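Local coordinates for TRAP-type transporter, periplasmic component (Cupriavidus necator, PDB 4P8B), which probably serves as the periplasmic solute-binding component of a TRAP transporter, and binds (S)-2-acetolactate, at residues Met173-Val178 against Glu185-Leu190; Asn193-Ser198 against Gly209-Gln214; Pro204-Gly209 against Ala224-Val229. All blocks are in the same frame, centred on the assembly; numbering follows the deposited sequence.

Contact 1: residues Met173-Val178 against Glu185-Leu190. With X2X ((2S)-2-hydroxy-2-methyl-3-oxobutanoic acid), chain D.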
loop_
_atom_site.group_PDB
_atom_site.type_symbol
_atom_site.label_atom_id
_atom_site.label_comp_id
_atom_site.label_asym_id
_atom_site.label_seq_id
_atom_site.Cartn_x
_atom_site.Cartn_y
_atom_site.Cartn_z
HETATM N N MSE A 173 -23.222 0.498 -2.394
HETATM C CA MSE A 173 -22.267 -0.320 -3.131
HETATM C C MSE A 173 -21.461 -1.215 -2.192
HETATM O O MSE A 173 -20.951 -0.754 -1.165
HETATM C CB MSE A 173 -21.348 0.589 -3.932
HETATM C CG MSE A 173 -20.533 -0.050 -5.010
HETATM SE SE MSE A 173 -19.779 1.331 -6.156
HETATM C CE MSE A 173 -21.244 1.647 -7.353
ATOM N N LYS A 174 -21.335 -2.490 -2.556
ATOM C CA LYS A 174 -20.604 -3.461 -1.755
ATOM C C LYS A 174 -19.155 -3.453 -2.196
ATOM O O LYS A 174 -18.773 -4.068 -3.180
ATOM C CB LYS A 174 -21.201 -4.854 -1.928
ATOM C CG LYS A 174 -22.637 -4.962 -1.471
ATOM C CD LYS A 174 -23.167 -6.394 -1.676
ATOM C CE LYS A 174 -24.628 -6.530 -1.278
ATOM N NZ LYS A 174 -25.533 -5.679 -2.098
ATOM N N LEU A 175 -18.340 -2.700 -1.486
ATOM C CA LEU A 175 -16.959 -2.511 -1.890
ATOM C C LEU A 175 -16.042 -3.263 -0.949
ATOM O O LEU A 175 -16.154 -3.144 0.258
ATOM C CB LEU A 175 -16.603 -1.029 -1.900
ATOM C CG LEU A 175 -17.353 -0.257 -2.993
ATOM C CD1 LEU A 175 -17.066 1.232 -2.850
ATOM C CD2 LEU A 175 -16.977 -0.766 -4.383
ATOM N N ARG A 176 -15.165 -4.082 -1.506
ATOM C CA ARG A 176 -14.146 -4.710 -0.683
ATOM C C ARG A 176 -13.091 -3.700 -0.272
ATOM O O ARG A 176 -12.621 -2.921 -1.093
ATOM C CB ARG A 176 -13.502 -5.871 -1.440
ATOM C CG ARG A 176 -12.367 -6.574 -0.692
ATOM C CD ARG A 176 -11.050 -5.924 -1.038
ATOM N NE ARG A 176 -9.941 -6.534 -0.316
ATOM C CZ ARG A 176 -8.669 -6.218 -0.527
ATOM N NH1 ARG A 176 -8.330 -5.317 -1.428
ATOM N NH2 ARG A 176 -7.725 -6.836 0.177
ATOM N N VAL A 177 -12.691 -3.789 1.002
ATOM C CA VAL A 177 -11.552 -3.062 1.543
ATOM C C VAL A 177 -10.685 -4.056 2.321
ATOM O O VAL A 177 -11.110 -5.183 2.605
ATOM C CB VAL A 177 -11.998 -1.867 2.433
ATOM C CG1 VAL A 177 -12.773 -0.827 1.598
ATOM C CG2 VAL A 177 -12.801 -2.329 3.622
ATOM N N VAL A 178 -9.481 -3.642 2.690
ATOM C CA VAL A 178 -8.643 -4.434 3.573
ATOM C C VAL A 178 -9.208 -4.283 4.969
ATOM O O VAL A 178 -9.830 -3.255 5.275
ATOM C CB VAL A 178 -7.195 -3.915 3.540
ATOM C CG1 VAL A 178 -6.328 -4.678 4.519
ATOM C CG2 VAL A 178 -6.634 -4.012 2.133
ATOM N N GLU A 185 -14.805 3.064 7.914
ATOM C CA GLU A 185 -15.371 4.367 8.249
ATOM C C GLU A 185 -15.389 5.316 7.051
ATOM O O GLU A 185 -16.376 6.041 6.847
ATOM C CB GLU A 185 -14.618 4.984 9.431
ATOM C CG GLU A 185 -14.865 4.207 10.711
ATOM C CD GLU A 185 -14.201 4.828 11.922
ATOM O OE1 GLU A 185 -14.060 6.067 11.963
ATOM O OE2 GLU A 185 -13.821 4.076 12.843
ATOM N N THR A 186 -14.332 5.319 6.247
ATOM C CA THR A 186 -14.301 6.179 5.071
ATOM C C THR A 186 -15.434 5.829 4.124
ATOM O O THR A 186 -16.154 6.708 3.644
ATOM C CB THR A 186 -12.964 6.064 4.352
ATOM O OG1 THR A 186 -11.957 6.617 5.210
ATOM C CG2 THR A 186 -12.970 6.800 3.018
ATOM N N PHE A 187 -15.592 4.546 3.821
ATOM C CA PHE A 187 -16.637 4.155 2.877
ATOM C C PHE A 187 -18.041 4.261 3.470
ATOM O O PHE A 187 -18.997 4.564 2.738
ATOM C CB PHE A 187 -16.328 2.785 2.271
ATOM C CG PHE A 187 -15.299 2.862 1.182
ATOM C CD1 PHE A 187 -15.665 3.237 -0.096
ATOM C CD2 PHE A 187 -13.960 2.602 1.439
ATOM C CE1 PHE A 187 -14.728 3.371 -1.097
ATOM C CE2 PHE A 187 -13.024 2.726 0.440
ATOM C CZ PHE A 187 -13.406 3.098 -0.822
ATOM N N ASN A 188 -18.192 4.066 4.776
ATOM C CA ASN A 188 -19.477 4.338 5.432
ATOM C C ASN A 188 -19.878 5.808 5.255
ATOM O O ASN A 188 -21.044 6.109 5.037
ATOM C CB ASN A 188 -19.443 4.028 6.936
ATOM C CG ASN A 188 -19.412 2.553 7.247
ATOM O OD1 ASN A 188 -19.650 1.715 6.392
ATOM N ND2 ASN A 188 -19.139 2.231 8.501
ATOM N N ALA A 189 -18.917 6.720 5.374
ATOM C CA ALA A 189 -19.203 8.151 5.226
ATOM C C ALA A 189 -19.674 8.482 3.822
ATOM O O ALA A 189 -20.357 9.482 3.618
ATOM C CB ALA A 189 -17.966 8.968 5.561
ATOM N N LEU A 190 -19.283 7.661 2.856
ATOM C CA LEU A 190 -19.663 7.834 1.458
ATOM C C LEU A 190 -20.945 7.072 1.111
ATOM O O LEU A 190 -21.349 7.036 -0.050
ATOM C CB LEU A 190 -18.518 7.403 0.537
ATOM C CG LEU A 190 -17.252 8.241 0.703
ATOM C CD1 LEU A 190 -16.068 7.644 -0.030
ATOM C CD2 LEU A 190 -17.526 9.643 0.228
HETATM O OAD X2X D . -5.019 -6.185 -0.305
HETATM C CAH X2X D . -4.737 -5.270 -1.143
HETATM O OAE X2X D . -5.645 -4.618 -1.739
HETATM C CAI X2X D . -3.312 -4.931 -1.434
HETATM C CAB X2X D . -2.692 -6.092 -2.182
HETATM O OAF X2X D . -3.206 -3.691 -2.074
HETATM C CAG X2X D . -2.669 -4.762 -0.095
HETATM O OAC X2X D . -2.012 -5.679 0.398
HETATM C CAA X2X D . -2.850 -3.491 0.663
#
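Leu175 on strand 174-177 and Phe187 on helix 181-189 mark the nearest approach of the two backbones, with 8.2 Å between their CA atoms, a spacing that leaves one layer of side chains between strand and helix. Phe187 fills that layer. Its ring reaches across to two residues on the same side of the strand: CE1 meets Leu175 CD1 at 3.6 Å, and on the other flank of the ring CD2 meets Val177 CG1, also at 3.6 Å. Both methyls come obliquely from one side of the ring. Leu175 crosses Phe187 at about a right angle, whereas Val177 runs alongside it in the opposite direction. A broad aromatic suits this buried place, reaching two branched aliphatics at once. This is the strand-to-helix half of a beta-alpha-beta unit, completed by strand 193-196, whose Pro194 also touches Phe187. The alternation of the strand gives its other side to the ligand. Arg176, with CG anti to its own N (chi1 177°) and a bend at chi2, presents its guanidinium end-on to the acetolactate carboxylate: NH1 donates to OAE at 2.8 Å and NH2 to OAD at 2.8 Å, both almost straight (176° and 178°). The paired bonds fix the carboxylate's rotation, and Met197 O takes a further bond from NH2. Val178 CG2, a methyl, packs 3.6 Å from carboxylate oxygen OAD.

Contact 2: residues Asn193-Ser198 against Gly209-Gln214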
loop_
_atom_site.group_PDB
_atom_site.type_symbol
_atom_site.label_atom_id
_atom_site.label_comp_id
_atom_site.label_asym_id
_atom_site.label_seq_id
_atom_site.Cartn_x
_atom_site.Cartn_y
_atom_site.Cartn_z
ATOM N N ASN A 193 -21.397 0.187 1.400
ATOM C CA ASN A 193 -21.433 -0.975 2.282
ATOM C C ASN A 193 -20.123 -1.735 2.153
ATOM O O ASN A 193 -20.028 -2.735 1.437
ATOM C CB ASN A 193 -22.606 -1.887 1.922
ATOM C CG ASN A 193 -23.943 -1.282 2.279
ATOM O OD1 ASN A 193 -24.144 -0.806 3.397
ATOM N ND2 ASN A 193 -24.865 -1.286 1.327
ATOM N N PRO A 194 -19.084 -1.257 2.833
ATOM C CA PRO A 194 -17.772 -1.900 2.696
ATOM C C PRO A 194 -17.705 -3.214 3.454
ATOM O O PRO A 194 -18.370 -3.387 4.464
ATOM C CB PRO A 194 -16.819 -0.870 3.303
ATOM C CG PRO A 194 -17.668 -0.173 4.304
ATOM C CD PRO A 194 -19.007 -0.043 3.659
ATOM N N THR A 195 -16.927 -4.145 2.925
ATOM C CA THR A 195 -16.636 -5.386 3.612
ATOM C C THR A 195 -15.139 -5.605 3.562
ATOM O O THR A 195 -14.479 -5.340 2.551
ATOM C CB THR A 195 -17.370 -6.577 2.995
ATOM O OG1 THR A 195 -17.233 -6.542 1.571
ATOM C CG2 THR A 195 -18.846 -6.535 3.359
ATOM N N GLN A 196 -14.594 -6.024 4.687
ATOM C CA GLN A 196 -13.171 -6.272 4.775
ATOM C C GLN A 196 -12.818 -7.705 4.451
ATOM O O GLN A 196 -13.471 -8.653 4.889
ATOM C CB GLN A 196 -12.624 -5.887 6.143
ATOM C CG GLN A 196 -13.258 -6.532 7.333
ATOM C CD GLN A 196 -12.819 -5.835 8.601
ATOM O OE1 GLN A 196 -13.082 -4.644 8.785
ATOM N NE2 GLN A 196 -12.111 -6.552 9.461
HETATM N N MSE A 197 -11.782 -7.850 3.637
HETATM C CA MSE A 197 -11.205 -9.167 3.426
HETATM C C MSE A 197 -9.819 -9.078 2.819
HETATM O O MSE A 197 -9.433 -8.060 2.264
HETATM C CB MSE A 197 -12.110 -10.030 2.557
HETATM C CG MSE A 197 -12.188 -9.559 1.151
HETATM SE SE MSE A 197 -13.689 -10.336 0.136
HETATM C CE MSE A 197 -15.109 -9.385 0.969
ATOM N N SER A 198 -9.055 -10.151 3.007
ATOM C CA SER A 198 -7.710 -10.233 2.471
ATOM C C SER A 198 -7.684 -10.150 0.965
ATOM O O SER A 198 -8.704 -10.353 0.286
ATOM C CB SER A 198 -7.066 -11.552 2.873
ATOM O OG SER A 198 -7.737 -12.620 2.205
ATOM N N GLY A 209 -19.372 -11.672 -7.910
ATOM C CA GLY A 209 -20.244 -10.540 -7.677
ATOM C C GLY A 209 -20.667 -10.356 -6.226
ATOM O O GLY A 209 -21.502 -9.497 -5.934
ATOM N N ALA A 210 -20.069 -11.118 -5.311
ATOM C CA ALA A 210 -20.384 -10.981 -3.891
ATOM C C ALA A 210 -20.001 -9.587 -3.384
ATOM O O ALA A 210 -20.668 -9.039 -2.500
ATOM C CB ALA A 210 -19.676 -12.056 -3.081
ATOM N N VAL A 211 -18.953 -9.002 -3.961
ATOM C CA VAL A 211 -18.720 -7.564 -3.835
ATOM C C VAL A 211 -18.848 -6.945 -5.225
ATOM O O VAL A 211 -18.616 -7.614 -6.236
ATOM C CB VAL A 211 -17.341 -7.222 -3.222
ATOM C CG1 VAL A 211 -17.252 -7.760 -1.809
ATOM C CG2 VAL A 211 -16.228 -7.761 -4.088
ATOM N N ASP A 212 -19.252 -5.681 -5.261
ATOM C CA ASP A 212 -19.387 -4.936 -6.506
ATOM C C ASP A 212 -18.050 -4.376 -6.999
ATOM O O ASP A 212 -17.870 -4.144 -8.202
ATOM C CB ASP A 212 -20.364 -3.755 -6.330
ATOM C CG ASP A 212 -21.734 -4.176 -5.861
ATOM O OD1 ASP A 212 -22.253 -5.207 -6.344
ATOM O OD2 ASP A 212 -22.339 -3.436 -5.051
ATOM N N GLY A 213 -17.120 -4.112 -6.079
ATOM C CA GLY A 213 -15.919 -3.373 -6.420
ATOM C C GLY A 213 -14.858 -3.430 -5.354
ATOM O O GLY A 213 -14.982 -4.208 -4.394
ATOM N N GLN A 214 -13.820 -2.617 -5.539
ATOM C CA GLN A 214 -12.611 -2.659 -4.741
ATOM C C GLN A 214 -11.840 -1.355 -4.977
ATOM O O GLN A 214 -12.328 -0.464 -5.684
ATOM C CB GLN A 214 -11.763 -3.904 -5.115
ATOM C CG GLN A 214 -11.248 -3.926 -6.540
ATOM C CD GLN A 214 -9.935 -3.207 -6.732
ATOM O OE1 GLN A 214 -8.961 -3.519 -6.041
ATOM N NE2 GLN A 214 -9.859 -2.287 -7.679
#
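Val211 carries this contact from its side, meeting Thr195 and Met197, which are two residues apart and so face the same way from segment 193-198. The apolar part is the touch between the selenomethionine methyl Met197 CE and Val211 CG1 at 3.9 Å, the two side chains passing each other in opposite directions. The long chain of Met197 is bent at its last torsion (chi3 72°), which turns CE toward the valine. A flexible, unbranched residue suits this span, while the compact branched valine offers a methyl to both partners. The mixed part is Thr195 OG1, which in the conformer described lies 3.6 Å from that same CG1 without a polar partner, the side chains crossing at a slant; a second conformer leaves the hydroxyl's place uncertain. Backbone bonding runs to other parts of the fold: Thr195 pairs with Leu175 and Val177 of the parallel neighbour strand 174-177, and Val211 bonds back to Ala205 of helix 199-208. That helix links the two segments, with Ser198 as its N-cap and Gly209 leaving its C-terminal end at a positive phi of 85°, where a CB would press on the preceding carbonyl. Met197 lies close to the pocket, its side chain about 8 Å from the bound acetolactate. With just dispersion forces between Val211 and its two neighbours, the contact has little directional preference.

Contact 3: residues Pro204-Gly209 against Ala224-Val229; sequences PAMASG and AKLYTV
Met206 leaves its helix with CG anti to the carbonyl carbon (chi1 -71°), runs extended through chi2, then bends at chi3 (-71°), and this last turn brings its methyl CE to within 3.6 Å of Leu226 CD2. Nearer the backbone the same side chain meets a second partner, Met206 CB lying 3.9 Å from Val229 CG2. The selenomethionine thus crosses both residues at a slant, its stem against the valine and its tip against the leucine, a reach that a long unbranched chain provides. Val229 sits beside the helix, where the backbones come close: the CA atoms of Ala207 and Val229 are 4.7 Å apart. Its two methyls divide between successive helical residues, CG2 going to Met206 and CG1 to Ala207 CB at 4.0 Å. Alanine suits this point because its single methyl permits so near an approach.

The segment 224-229 is shaped by its own bonds. Lys225 ends helix 218-223 in a Schellman motif with positive phi, and its carbonyl O then takes two bonds from Thr228, one from N and one from OG1 at 2.7 Å. The hydroxyl is tilted 16° from the carbonyl plane. These bonds brace the short 3-10 turn 226-228 that delivers Val229.

Around the contact, Met206 and Leu226 both touch Gln214 of strand 213-216, Leu226 and Tyr227 rest on Phe221 of helix 218-223, and the Tyr227 ring stacks with His297. Helix 199-208 is thereby joined to the connection between helix 218-223 and strand 233-235.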
loop_
_atom_site.group_PDB
_atom_site.type_symbol
_atom_site.label_atom_id
_atom_site.label_comp_id
_atom_site.label_asym_id
_atom_site.label_seq_id
_atom_site.Cartn_x
_atom_site.Cartn_y
_atom_site.Cartn_z
ATOM N N PRO A 204 -12.214 -14.294 -5.267
ATOM C CA PRO A 204 -13.462 -14.984 -5.597
ATOM C C PRO A 204 -14.683 -14.093 -5.389
ATOM O O PRO A 204 -15.699 -14.272 -6.040
ATOM C CB PRO A 204 -13.482 -16.188 -4.632
ATOM C CG PRO A 204 -12.545 -15.781 -3.515
ATOM C CD PRO A 204 -11.477 -15.000 -4.202
ATOM N N ALA A 205 -14.582 -13.172 -4.443
ATOM C CA ALA A 205 -15.689 -12.270 -4.156
ATOM C C ALA A 205 -15.968 -11.359 -5.363
ATOM O O ALA A 205 -17.125 -11.105 -5.708
ATOM C CB ALA A 205 -15.388 -11.442 -2.914
HETATM N N MSE A 206 -14.914 -10.893 -6.020
HETATM C CA MSE A 206 -15.105 -10.089 -7.237
HETATM C C MSE A 206 -15.623 -10.944 -8.385
HETATM O O MSE A 206 -16.496 -10.515 -9.149
HETATM C CB MSE A 206 -13.811 -9.433 -7.669
HETATM C CG MSE A 206 -13.365 -8.328 -6.762
HETATM SE SE MSE A 206 -11.710 -7.468 -7.352
HETATM C CE MSE A 206 -10.469 -8.886 -6.978
ATOM N N ALA A 207 -15.117 -12.164 -8.506
ATOM C CA ALA A 207 -15.500 -13.045 -9.614
ATOM C C ALA A 207 -16.976 -13.408 -9.532
ATOM O O ALA A 207 -17.649 -13.520 -10.559
ATOM C CB ALA A 207 -14.653 -14.316 -9.616
ATOM N N SER A 208 -17.486 -13.625 -8.323
ATOM C CA SER A 208 -18.881 -14.045 -8.167
ATOM C C SER A 208 -19.869 -12.883 -8.096
ATOM O O SER A 208 -21.077 -13.093 -8.146
ATOM C CB SER A 208 -19.054 -14.856 -6.889
ATOM O OG SER A 208 -18.937 -14.000 -5.760
ATOM N N GLY A 209 -19.372 -11.672 -7.910
ATOM C CA GLY A 209 -20.244 -10.540 -7.677
ATOM C C GLY A 209 -20.667 -10.356 -6.226
ATOM O O GLY A 209 -21.502 -9.497 -5.934
ATOM N N ALA A 224 -3.286 -7.852 -11.937
ATOM C CA ALA A 224 -4.315 -8.802 -11.547
ATOM C C ALA A 224 -5.454 -8.854 -12.577
ATOM O O ALA A 224 -6.391 -9.631 -12.403
ATOM C CB ALA A 224 -4.867 -8.455 -10.174
ATOM N N LYS A 225 -5.380 -8.041 -13.633
ATOM C CA LYS A 225 -6.388 -8.049 -14.701
ATOM C C LYS A 225 -7.789 -7.936 -14.131
ATOM O O LYS A 225 -8.678 -8.719 -14.486
ATOM C CB LYS A 225 -6.244 -9.302 -15.556
ATOM C CG LYS A 225 -4.900 -9.418 -16.210
ATOM C CD LYS A 225 -4.874 -10.517 -17.243
ATOM C CE LYS A 225 -3.596 -10.456 -18.059
ATOM N NZ LYS A 225 -2.394 -10.779 -17.245
ATOM N N LEU A 226 -8.027 -6.910 -13.305
ATOM C CA LEU A 226 -9.271 -6.903 -12.523
ATOM C C LEU A 226 -10.497 -6.668 -13.391
ATOM O O LEU A 226 -11.601 -7.001 -12.990
ATOM C CB LEU A 226 -9.206 -5.898 -11.374
ATOM C CG LEU A 226 -8.225 -6.296 -10.271
ATOM C CD1 LEU A 226 -8.351 -5.279 -9.124
ATOM C CD2 LEU A 226 -8.467 -7.677 -9.748
ATOM N N TYR A 227 -10.291 -6.155 -14.600
ATOM C CA TYR A 227 -11.386 -6.041 -15.557
ATOM C C TYR A 227 -11.967 -7.401 -15.916
ATOM O O TYR A 227 -13.088 -7.475 -16.392
ATOM C CB TYR A 227 -10.954 -5.302 -16.837
ATOM C CG TYR A 227 -9.628 -5.755 -17.375
ATOM C CD1 TYR A 227 -9.522 -6.826 -18.260
ATOM C CD2 TYR A 227 -8.461 -5.123 -16.971
ATOM C CE1 TYR A 227 -8.273 -7.237 -18.721
ATOM C CE2 TYR A 227 -7.235 -5.519 -17.428
ATOM C CZ TYR A 227 -7.132 -6.569 -18.296
ATOM O OH TYR A 227 -5.889 -6.951 -18.749
ATOM N N THR A 228 -11.223 -8.484 -15.715
ATOM C CA THR A 228 -11.726 -9.828 -15.980
ATOM C C THR A 228 -12.604 -10.368 -14.858
ATOM O O THR A 228 -13.249 -11.410 -15.025
ATOM C CB THR A 228 -10.610 -10.848 -16.282
ATOM O OG1 THR A 228 -9.854 -11.129 -15.094
ATOM C CG2 THR A 228 -9.701 -10.330 -17.394
ATOM N N VAL A 229 -12.642 -9.663 -13.734
ATOM C CA VAL A 229 -13.533 -10.005 -12.624
ATOM C C VAL A 229 -14.447 -8.816 -12.308
ATOM O O VAL A 229 -14.620 -8.412 -11.154
ATOM C CB VAL A 229 -12.774 -10.528 -11.384
ATOM C CG1 VAL A 229 -12.228 -11.942 -11.666
ATOM C CG2 VAL A 229 -11.661 -9.596 -10.972
#

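Overall arrangement
Along the chain, contact 1 closes first, folding helix 181-189 back on strand 174-177. Contact 2 then opens with the next strand, 193-196, parallel to 174-177 in a two-stranded sheet, and closes a loop around helix 199-208. Contacts 1 and 2 are therefore in series, and their backbones meet where Lys174 O lies 2.7 Å from Asp212 N, a probable hydrogen bond. Contact 3 starts within that loop and ends beyond it, so contacts 2 and 3 cross and share Gly209. Together they join helix 181-189 and the small parallel sheet to helix 199-208, the edge strand 213-216 of the four-stranded sheet and the connection 224-229.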